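Local atomic coordinates of calcium-dependent protein kinase, putative (Plasmodium falciparum, PDB entry 3MSE), a protein that probably phosphorylates serine and threonine residues of other proteins in a calcium-dependent way, its C-terminal EF-hand region, the part described here, binding the calcium. Residues A[36-39]-A[40-44]; A[47-50]-A[51-55]; A[116-119]-A[120-124]; A[166-169]-A[170-173]; A[173-176]-A[177-180]. One frame throughout, in Å; residues are numbered along the deposited sequence.

Interaction 1 of 5, residues A[36-39]-A[40-44]; sequences NHIK and YINEL
I38 O accepts from N42 N at 2.8 Å, the shortest bond between residues 36-39 and 40-44. With CG placed beside its own backbone N (chi1 -79°), the side-chain amide of N42 doubles back along the preceding turn and brings CG to 3.1 Å from I38 O. OD1 of N42 and I38 O are both acceptors and do not bond to each other; OD1 turns instead to the hydroxyl of Y92, on helix 92-99. I38 lies alongside N42, pointing the same way, with its CG2 branch 3.9 Å from N42 OD1. Three more i to i+4 backbone bonds complete this part of helix 18-48, among them E43 N to K39 O at 2.9 Å. One residue before N42, I41 lays CG1 3.6 Å from H37 O. The hydroxyl of Y40 is hydrogen-bonded to the backbone N of S3 of the second subunit, and E43 OE1 is salt-bridged to K47 NZ, while I38, I41 and L44 pack on helix 92-99. The amides of residues 40-43 are thus paired within the helix, and the polar ends of Y40, N42 and E43 have partners outside these segments, one of them across the dimer.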
# COMPACT_ATOMS: atom_id res chain seq x y z
N ASN A 36 7.03 -3.93 -5.58
CA ASN A 36 8.33 -4.01 -6.24
C ASN A 36 9.39 -3.24 -5.47
O ASN A 36 10.49 -3.75 -5.25
CB ASN A 36 8.27 -3.53 -7.69
CG ASN A 36 7.52 -4.49 -8.60
OD1 ASN A 36 7.67 -5.71 -8.49
ND2 ASN A 36 6.72 -3.94 -9.50
N HIS A 37 9.05 -2.02 -5.05
CA HIS A 37 9.92 -1.20 -4.18
C HIS A 37 10.27 -1.98 -2.91
O HIS A 37 11.44 -2.09 -2.55
CB HIS A 37 9.26 0.14 -3.80
CG HIS A 37 9.10 1.09 -4.95
ND1 HIS A 37 10.12 1.40 -5.83
CD2 HIS A 37 8.04 1.84 -5.34
CE1 HIS A 37 9.68 2.27 -6.73
NE2 HIS A 37 8.42 2.55 -6.45
N ILE A 38 9.25 -2.54 -2.25
CA ILE A 38 9.47 -3.32 -1.03
C ILE A 38 10.36 -4.54 -1.28
O ILE A 38 11.19 -4.89 -0.43
CB ILE A 38 8.15 -3.73 -0.36
CG1 ILE A 38 7.37 -2.50 0.09
CG2 ILE A 38 8.41 -4.65 0.84
CD1 ILE A 38 5.99 -2.81 0.60
N LYS A 39 10.19 -5.18 -2.43
CA LYS A 39 11.02 -6.32 -2.79
C LYS A 39 12.50 -5.92 -2.88
O LYS A 39 13.37 -6.62 -2.36
CB LYS A 39 10.54 -6.93 -4.12
CG LYS A 39 11.04 -8.34 -4.39
CD LYS A 39 10.32 -8.99 -5.60
CE LYS A 39 8.80 -9.13 -5.36
NZ LYS A 39 8.44 -10.13 -4.30
N TYR A 40 12.78 -4.78 -3.52
CA TYR A 40 14.16 -4.27 -3.59
C TYR A 40 14.72 -4.06 -2.17
O TYR A 40 15.79 -4.57 -1.85
CB TYR A 40 14.28 -2.98 -4.42
CG TYR A 40 15.71 -2.48 -4.50
CD1 TYR A 40 16.63 -3.05 -5.39
CD2 TYR A 40 16.16 -1.46 -3.65
CE1 TYR A 40 17.95 -2.61 -5.44
CE2 TYR A 40 17.48 -1.01 -3.70
CZ TYR A 40 18.36 -1.59 -4.60
OH TYR A 40 19.66 -1.14 -4.64
N ILE A 41 13.96 -3.36 -1.33
CA ILE A 41 14.35 -3.15 0.06
C ILE A 41 14.58 -4.49 0.77
O ILE A 41 15.51 -4.62 1.57
CB ILE A 41 13.35 -2.23 0.82
CG1 ILE A 41 13.37 -0.81 0.23
CG2 ILE A 41 13.67 -2.17 2.31
CD1 ILE A 41 12.16 0.05 0.60
N ASN A 42 13.75 -5.48 0.44
CA ASN A 42 13.87 -6.83 1.00
C ASN A 42 15.18 -7.49 0.62
O ASN A 42 15.83 -8.13 1.44
CB ASN A 42 12.72 -7.73 0.51
CG ASN A 42 11.41 -7.51 1.26
OD1 ASN A 42 11.35 -6.76 2.24
ND2 ASN A 42 10.34 -8.16 0.79
N GLU A 43 15.55 -7.35 -0.65
CA GLU A 43 16.79 -7.91 -1.14
C GLU A 43 18.00 -7.16 -0.58
O GLU A 43 19.02 -7.76 -0.27
CB GLU A 43 16.82 -7.94 -2.67
CG GLU A 43 16.24 -9.24 -3.26
CD GLU A 43 17.15 -10.45 -3.03
OE1 GLU A 43 18.16 -10.60 -3.76
OE2 GLU A 43 16.85 -11.26 -2.12
N LEU A 44 17.85 -5.85 -0.41
CA LEU A 44 18.88 -5.04 0.21
C LEU A 44 19.12 -5.48 1.65
O LEU A 44 20.26 -5.72 2.05
CB LEU A 44 18.50 -3.56 0.16
CG LEU A 44 19.60 -2.54 0.46
CD1 LEU A 44 20.73 -2.63 -0.59
CD2 LEU A 44 18.99 -1.14 0.49

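Interaction 2 of 5, residues A[47-50]-A[51-55]. With CA (calcium ion), chain E.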
# COMPACT_ATOMS: atom_id res chain seq x y z
N LYS A 47 21.09 -8.74 1.86
CA LYS A 47 22.53 -8.55 1.62
C LYS A 47 23.25 -7.92 2.81
O LYS A 47 24.36 -8.32 3.14
CB LYS A 47 22.79 -7.78 0.33
CG LYS A 47 22.45 -8.61 -0.92
CD LYS A 47 22.11 -7.73 -2.13
CE LYS A 47 21.48 -8.55 -3.26
NZ LYS A 47 20.23 -9.24 -2.80
N LEU A 48 22.61 -6.96 3.48
CA LEU A 48 23.27 -6.31 4.63
C LEU A 48 23.41 -7.22 5.84
O LEU A 48 24.37 -7.11 6.61
CB LEU A 48 22.56 -5.02 5.05
CG LEU A 48 22.31 -3.92 4.02
CD1 LEU A 48 22.14 -2.59 4.73
CD2 LEU A 48 23.43 -3.85 3.02
N ASP A 49 22.44 -8.12 5.99
CA ASP A 49 22.36 -9.01 7.13
C ASP A 49 23.30 -10.19 6.92
O ASP A 49 22.86 -11.32 6.65
CB ASP A 49 20.90 -9.47 7.27
CG ASP A 49 20.65 -10.30 8.50
OD1 ASP A 49 21.43 -10.22 9.49
OD2 ASP A 49 19.65 -11.03 8.48
N THR A 50 24.60 -9.93 7.07
CA THR A 50 25.63 -10.92 6.72
C THR A 50 25.71 -12.10 7.69
O THR A 50 26.31 -13.12 7.36
CB THR A 50 27.04 -10.29 6.55
OG1 THR A 50 27.37 -9.55 7.73
CG2 THR A 50 27.10 -9.38 5.33
N ASN A 51 25.12 -11.97 8.87
CA ASN A 51 25.03 -13.10 9.79
C ASN A 51 23.65 -13.74 9.75
O ASN A 51 23.35 -14.66 10.51
CB ASN A 51 25.45 -12.71 11.21
CG ASN A 51 24.52 -11.70 11.86
OD1 ASN A 51 23.58 -11.19 11.23
ND2 ASN A 51 24.77 -11.41 13.13
N HIS A 52 22.80 -13.26 8.86
CA HIS A 52 21.46 -13.82 8.66
C HIS A 52 20.69 -14.07 9.98
O HIS A 52 20.12 -15.14 10.18
CB HIS A 52 21.52 -15.09 7.79
CG HIS A 52 22.20 -14.89 6.47
ND1 HIS A 52 21.80 -13.94 5.55
CD2 HIS A 52 23.26 -15.52 5.90
CE1 HIS A 52 22.58 -13.99 4.49
NE2 HIS A 52 23.47 -14.95 4.67
N ASN A 53 20.71 -13.08 10.87
CA ASN A 53 19.95 -13.12 12.13
C ASN A 53 18.68 -12.24 12.06
O ASN A 53 18.05 -11.97 13.08
CB ASN A 53 20.85 -12.68 13.30
CG ASN A 53 21.13 -11.20 13.28
OD1 ASN A 53 20.77 -10.53 12.33
ND2 ASN A 53 21.77 -10.68 14.34
N GLY A 54 18.34 -11.77 10.86
CA GLY A 54 17.07 -11.08 10.66
C GLY A 54 17.02 -9.64 11.16
O GLY A 54 15.97 -9.01 11.12
N SER A 55 18.15 -9.12 11.62
CA SER A 55 18.24 -7.71 11.97
C SER A 55 19.61 -7.13 11.57
O SER A 55 20.55 -7.89 11.26
CB SER A 55 17.97 -7.51 13.45
OG SER A 55 19.06 -7.98 14.19
CA CA E . 22.40 -9.22 11.07
O HOH W 1 23.26 -8.63 12.62
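D49 carries most of the polar bonding with residues 51-55, and its two carboxylate oxygens do different work. OD1 binds the calcium ion at 2.1 Å, and it also accepts the amide of N53, with N53 N 3.3 Å away and on the syn side. OD2 takes the amide of G54, G54 N lying 2.8 Å away, again on the syn side and 22° out of the carboxylate plane. CG stands anti to the backbone N (chi1 -175°), which carries the carboxylate inward to the amides of the loop. The main-chain oxygen is used as well: H52 N reaches D49 O at 2.9 Å from well above the carbonyl plane and closes a type I turn from D49 to H52. N53 OD1 serves twice, as a calcium ligand at 2.4 Å and as acceptor for S55 N at 3.1 Å, an Asx turn. S55 contributes its carbonyl, S55 O standing 2.3 Å from the ion; N51, a water and E60 from helix 58-67 complete the site. Together the metal ligands and amide bonds hold the EF-hand loop curled round the ion: the amides that grip D49 fix the aspartate's rotation, and would probably spread part of its negative charge over the loop backbone.

Interaction 3 of 5, residues A[116-119]-A[120-124]; sequences KIDK and DEDGY. With CA (calcium ion), chain B.
D118, the first residue past the helix, meets residues 120-124 through three oxygens. Its main-chain O accepts E121 N at 3.1 Å from well above the carbonyl plane, closing a type I turn. Further out, CG stands anti to the backbone N (chi1 176°) and swings the carboxylate under the loop. There OD1 takes the amide of G123 on its syn side, with G123 N 2.8 Å away, while OD2 binds the calcium ion at 2.3 Å and accepts a weak bond from D122 N. Next to it on the ion, D122 presents both carboxylate oxygens, OD1 at 2.7 Å and OD2 at 2.6 Å from the metal, its plane turned 62° from that of D118. D122 OD2 is also the acceptor of an Asx turn, taking Y124 N at 3.1 Å on its anti side, and Y124 O adds a main-chain ligand. After D118 comes K119, whose NZ is hydrogen-bonded to S132 OG, and D120 N binds one of two calcium waters at 2.7 Å. With D129 supplying the remaining ligand, three aspartates gather at one ion, their negative charges probably offset in large part by the metal and softened by the loop amides that hold the carboxylates in place.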
# COMPACT_ATOMS: atom_id res chain seq x y z
N LYS A 116 -6.46 8.65 -12.54
CA LYS A 116 -6.18 7.98 -13.81
C LYS A 116 -7.39 7.93 -14.73
O LYS A 116 -7.25 8.06 -15.94
CB LYS A 116 -5.62 6.58 -13.59
CG LYS A 116 -4.16 6.58 -13.18
CD LYS A 116 -3.53 5.21 -13.27
CE LYS A 116 -2.02 5.30 -13.04
NZ LYS A 116 -1.68 6.02 -11.77
N ILE A 117 -8.58 7.78 -14.15
CA ILE A 117 -9.80 7.67 -14.93
C ILE A 117 -10.28 9.04 -15.47
O ILE A 117 -10.77 9.13 -16.59
CB ILE A 117 -10.94 6.96 -14.14
CG1 ILE A 117 -10.54 5.50 -13.82
CG2 ILE A 117 -12.24 6.98 -14.93
CD1 ILE A 117 -11.38 4.86 -12.72
N ASP A 118 -10.12 10.07 -14.65
CA ASP A 118 -10.45 11.44 -15.03
C ASP A 118 -9.36 11.95 -15.99
O ASP A 118 -8.43 12.64 -15.56
CB ASP A 118 -10.53 12.28 -13.75
CG ASP A 118 -10.77 13.75 -14.01
OD1 ASP A 118 -10.41 14.54 -13.11
OD2 ASP A 118 -11.32 14.11 -15.08
N LYS A 119 -9.46 11.58 -17.26
CA LYS A 119 -8.39 11.85 -18.24
C LYS A 119 -8.01 13.33 -18.28
O LYS A 119 -6.83 13.67 -18.31
CB LYS A 119 -8.79 11.39 -19.66
CG LYS A 119 -8.77 9.88 -19.90
CD LYS A 119 -9.50 9.54 -21.23
CE LYS A 119 -8.56 9.45 -22.47
NZ LYS A 119 -9.21 8.93 -23.77
N ASP A 120 -9.03 14.19 -18.26
CA ASP A 120 -8.85 15.63 -18.44
C ASP A 120 -8.71 16.42 -17.13
O ASP A 120 -8.76 17.66 -17.14
CB ASP A 120 -9.99 16.20 -19.30
CG ASP A 120 -9.99 15.63 -20.71
OD1 ASP A 120 -8.91 15.60 -21.35
OD2 ASP A 120 -11.06 15.20 -21.18
N GLU A 121 -8.54 15.70 -16.02
CA GLU A 121 -8.21 16.28 -14.71
C GLU A 121 -9.15 17.41 -14.29
O GLU A 121 -8.72 18.38 -13.66
CB GLU A 121 -6.76 16.76 -14.69
CG GLU A 121 -5.75 15.69 -15.07
CD GLU A 121 -4.34 16.22 -15.20
OE1 GLU A 121 -4.11 17.38 -14.78
OE2 GLU A 121 -3.47 15.49 -15.70
N ASP A 122 -10.42 17.27 -14.65
CA ASP A 122 -11.44 18.26 -14.30
C ASP A 122 -12.13 17.97 -12.96
O ASP A 122 -12.99 18.73 -12.53
CB ASP A 122 -12.47 18.35 -15.43
CG ASP A 122 -12.92 16.99 -15.92
OD1 ASP A 122 -12.47 16.57 -17.02
OD2 ASP A 122 -13.69 16.32 -15.20
N GLY A 123 -11.76 16.86 -12.32
CA GLY A 123 -12.35 16.45 -11.03
C GLY A 123 -13.66 15.66 -11.08
O GLY A 123 -14.27 15.39 -10.05
N TYR A 124 -14.10 15.30 -12.29
CA TYR A 124 -15.32 14.51 -12.45
C TYR A 124 -15.10 13.34 -13.40
O TYR A 124 -14.45 13.49 -14.44
CB TYR A 124 -16.47 15.39 -12.94
CG TYR A 124 -17.02 16.32 -11.88
CD1 TYR A 124 -18.11 15.94 -11.09
CD2 TYR A 124 -16.45 17.58 -11.65
CE1 TYR A 124 -18.61 16.79 -10.09
CE2 TYR A 124 -16.95 18.44 -10.66
CZ TYR A 124 -18.03 18.03 -9.89
OH TYR A 124 -18.53 18.87 -8.91
CA CA B . -13.22 14.08 -16.40
O HOH W 2 -11.73 13.87 -18.15
O HOH W 3 -14.78 14.36 -17.60

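Interaction 4 of 5, residues A[166-169]-A[170-173]; sequences KISF and QEFK
S168 and E171 exchange bonds at the start of helix 169-177. The amide of E171 points almost straight at S168 OG, with E171 N 3.1 Å away and a bond angle of 172°. In return S168 N donates to E171 OE2 at 3.1 Å, meeting that oxygen on its anti side and 35° out of the carboxylate plane. The serine hydroxyl sits between its own backbone N and carbonyl carbon (chi1 75°), which turns it back over the first turn; the glutamate chain, extended beyond CG, returns to pass its CG 3.3 Å from S168 OG. Beside this pair run the first helical backbone bonds, F172 N to S168 O and the short K173 N to F169 O at 2.7 Å.

In the packing beyond, I167 sends its CG2 branch to F172, 3.7 Å from F172 CB. F169 and F172 meet obliquely, CD2 of the former 4.1 Å from CD1 of the latter, and K173 lays its CB over one face of the F169 ring, toward the rim, while its CE comes to CE1. Outward, F172 has an edge-to-face partner in F114, F169 a cation-pi one in K111, and I167 bonds through its backbone to I125. S168 and E171 form a capping box, the classic N-terminal helix cap, and the I125 pairing is consistent with the short link between loops of paired EF-hands.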
# COMPACT_ATOMS: atom_id res chain seq x y z
N LYS A 166 -22.30 12.39 -13.94
CA LYS A 166 -20.89 12.58 -13.67
C LYS A 166 -20.64 12.06 -12.26
O LYS A 166 -21.58 11.89 -11.49
CB LYS A 166 -20.53 14.06 -13.73
CG LYS A 166 -21.05 14.80 -14.97
CD LYS A 166 -20.57 16.24 -15.04
CE LYS A 166 -19.17 16.35 -15.62
NZ LYS A 166 -19.13 15.91 -17.05
N ILE A 167 -19.38 11.82 -11.92
CA ILE A 167 -19.04 11.24 -10.63
C ILE A 167 -17.90 12.02 -9.98
O ILE A 167 -16.80 12.11 -10.54
CB ILE A 167 -18.67 9.73 -10.77
CG1 ILE A 167 -19.85 8.92 -11.34
CG2 ILE A 167 -18.21 9.15 -9.44
CD1 ILE A 167 -19.48 7.51 -11.82
N SER A 168 -18.16 12.58 -8.81
CA SER A 168 -17.13 13.25 -8.01
C SER A 168 -16.28 12.19 -7.32
O SER A 168 -16.65 11.02 -7.29
CB SER A 168 -17.79 14.13 -6.94
OG SER A 168 -18.31 13.33 -5.88
N PHE A 169 -15.15 12.60 -6.74
CA PHE A 169 -14.31 11.66 -6.02
C PHE A 169 -15.06 11.04 -4.86
O PHE A 169 -14.87 9.86 -4.57
CB PHE A 169 -13.00 12.27 -5.54
CG PHE A 169 -12.20 11.33 -4.68
CD1 PHE A 169 -12.01 11.59 -3.32
CD2 PHE A 169 -11.72 10.13 -5.21
CE1 PHE A 169 -11.32 10.70 -2.52
CE2 PHE A 169 -11.02 9.23 -4.41
CZ PHE A 169 -10.82 9.51 -3.06
N GLN A 170 -15.89 11.84 -4.20
CA GLN A 170 -16.63 11.39 -3.02
C GLN A 170 -17.65 10.31 -3.38
O GLN A 170 -17.74 9.29 -2.70
CB GLN A 170 -17.30 12.57 -2.30
CG GLN A 170 -17.59 12.32 -0.81
CD GLN A 170 -16.33 12.06 0.00
OE1 GLN A 170 -16.27 11.10 0.77
NE2 GLN A 170 -15.31 12.90 -0.17
N GLU A 171 -18.39 10.52 -4.47
CA GLU A 171 -19.36 9.54 -4.97
C GLU A 171 -18.66 8.28 -5.50
O GLU A 171 -19.17 7.17 -5.37
CB GLU A 171 -20.20 10.14 -6.09
CG GLU A 171 -20.96 11.40 -5.70
CD GLU A 171 -21.63 12.05 -6.90
OE1 GLU A 171 -22.73 12.63 -6.75
OE2 GLU A 171 -21.05 11.98 -8.01
N PHE A 172 -17.48 8.48 -6.11
CA PHE A 172 -16.64 7.39 -6.58
C PHE A 172 -16.20 6.56 -5.38
O PHE A 172 -16.39 5.34 -5.36
CB PHE A 172 -15.42 7.94 -7.32
CG PHE A 172 -14.40 6.90 -7.68
CD1 PHE A 172 -13.23 6.78 -6.94
CD2 PHE A 172 -14.61 6.04 -8.76
CE1 PHE A 172 -12.27 5.82 -7.28
CE2 PHE A 172 -13.66 5.07 -9.10
CZ PHE A 172 -12.50 4.96 -8.36
N LYS A 173 -15.63 7.24 -4.38
CA LYS A 173 -15.13 6.61 -3.17
C LYS A 173 -16.24 5.87 -2.43
O LYS A 173 -16.05 4.75 -1.97
CB LYS A 173 -14.52 7.67 -2.24
CG LYS A 173 -13.84 7.10 -1.00
CD LYS A 173 -14.13 7.94 0.23
CE LYS A 173 -13.14 9.08 0.44
NZ LYS A 173 -12.11 8.74 1.47

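Interaction 5 of 5, residues A[173-176]-A[177-180]; sequences KDYM and LSTF
T179 sets its methyl on the face of the Y175 ring, the two side chains crossing at about a right angle. CG2 of T179 stands 3.9 Å from the centroid of the Y175 ring, 21° off its normal, a CH-pi contact displaced toward the hydroxyl end. With T179 OG1 between its backbone N and carbonyl carbon (chi1 72°), the methyl branch is left for the tyrosine and the hydroxyl for M176. T179 OG1 donates to M176 O at 2.7 Å, in the carbonyl plane and on a lone pair, and T179 N reaches the same oxygen at 3.0 Å from above that plane.

F180 turns its ring over this carbonyl too, so that M176 O lies 3.3 Å above the plane and close to its centre; the F180 N bond to it is weak. One residue before T179, S178 OG gives a short bond of 2.6 Å to Y175 O. On another side of the helix K173 and L177 run alongside each other, K173 CD 3.8 Å from L177 CD1.

R20 of helix 18-48 also bonds to T179 OG1, while Y175 packs on V151 and M176 on I23. F180 touches W102 of the second subunit. This is the C-terminal end of a helix passing into a type I turn from L177 to F180, where serine and threonine hydroxyls bond back to carbonyls three residues before, a familiar use of these side chains.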
# COMPACT_ATOMS: atom_id res chain seq x y z
N LYS A 173 -15.63 7.24 -4.38
CA LYS A 173 -15.13 6.61 -3.17
C LYS A 173 -16.24 5.87 -2.43
O LYS A 173 -16.05 4.75 -1.97
CB LYS A 173 -14.52 7.67 -2.24
CG LYS A 173 -13.84 7.10 -1.00
CD LYS A 173 -14.13 7.94 0.23
CE LYS A 173 -13.14 9.08 0.44
NZ LYS A 173 -12.11 8.74 1.47
N ASP A 174 -17.40 6.52 -2.32
CA ASP A 174 -18.54 5.94 -1.63
C ASP A 174 -19.02 4.68 -2.33
O ASP A 174 -19.33 3.69 -1.66
CB ASP A 174 -19.69 6.94 -1.51
CG ASP A 174 -19.41 8.05 -0.48
OD1 ASP A 174 -18.44 7.95 0.31
OD2 ASP A 174 -20.17 9.04 -0.48
N TYR A 175 -19.08 4.69 -3.66
CA TYR A 175 -19.47 3.48 -4.37
C TYR A 175 -18.48 2.33 -4.16
O TYR A 175 -18.87 1.22 -3.81
CB TYR A 175 -19.73 3.69 -5.87
CG TYR A 175 -20.01 2.38 -6.57
CD1 TYR A 175 -21.25 1.76 -6.46
CD2 TYR A 175 -19.01 1.74 -7.32
CE1 TYR A 175 -21.50 0.53 -7.09
CE2 TYR A 175 -19.25 0.52 -7.95
CZ TYR A 175 -20.49 -0.08 -7.84
OH TYR A 175 -20.73 -1.29 -8.46
N MET A 176 -17.19 2.61 -4.37
CA MET A 176 -16.19 1.55 -4.29
C MET A 176 -16.18 0.92 -2.90
O MET A 176 -16.15 -0.31 -2.78
CB MET A 176 -14.80 2.05 -4.69
CG MET A 176 -14.67 2.45 -6.17
SD MET A 176 -15.02 1.11 -7.34
CE MET A 176 -13.75 -0.07 -6.90
N LEU A 177 -16.21 1.76 -1.87
CA LEU A 177 -16.24 1.28 -0.48
C LEU A 177 -17.42 0.37 -0.18
O LEU A 177 -17.28 -0.62 0.51
CB LEU A 177 -16.21 2.44 0.52
CG LEU A 177 -14.86 3.14 0.71
CD1 LEU A 177 -15.06 4.43 1.50
CD2 LEU A 177 -13.85 2.24 1.41
N SER A 178 -18.59 0.69 -0.74
CA SER A 178 -19.78 -0.14 -0.57
C SER A 178 -19.69 -1.52 -1.23
O SER A 178 -20.55 -2.37 -1.00
CB SER A 178 -20.99 0.58 -1.13
OG SER A 178 -21.02 0.45 -2.54
N THR A 179 -18.67 -1.73 -2.08
CA THR A 179 -18.54 -2.99 -2.81
C THR A 179 -17.49 -3.87 -2.17
O THR A 179 -17.33 -5.03 -2.54
CB THR A 179 -18.16 -2.79 -4.31
OG1 THR A 179 -16.79 -2.37 -4.42
CG2 THR A 179 -19.08 -1.80 -4.99
N PHE A 180 -16.77 -3.31 -1.20
CA PHE A 180 -15.78 -4.07 -0.46
C PHE A 180 -16.46 -4.88 0.66
O PHE A 180 -15.78 -5.47 1.50
CB PHE A 180 -14.70 -3.16 0.14
CG PHE A 180 -13.93 -2.34 -0.88
CD1 PHE A 180 -13.76 -2.80 -2.19
CD2 PHE A 180 -13.36 -1.13 -0.51
CE1 PHE A 180 -13.04 -2.03 -3.12
CE2 PHE A 180 -12.63 -0.36 -1.44
CZ PHE A 180 -12.47 -0.81 -2.74
OXT PHE A 180 -17.69 -4.96 0.77

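Interactions 2 and 3 are the two surface contacts, a calcium loop each, in different EF-hand ranges with centres about 46 Å apart; metal ligands and loop amides dominate both. Within the segments, a carboxylate binding through both oxygens occurs at interaction 3; at interaction 2 that role falls to E60, outside them. Interactions 1, 4 and 5 are partly buried; interaction 1 lies wholly within a helix, interactions 4 and 5 at the two ends of one. Interaction 1 shares helix 18-48 with interaction 2, just before it, whereas interactions 4 and 5 share K173. Interaction 4 also touches interaction 3, where Y124 packs on K166 and I117 meets the buried F172. Interactions 1 and 5 both reach the second subunit.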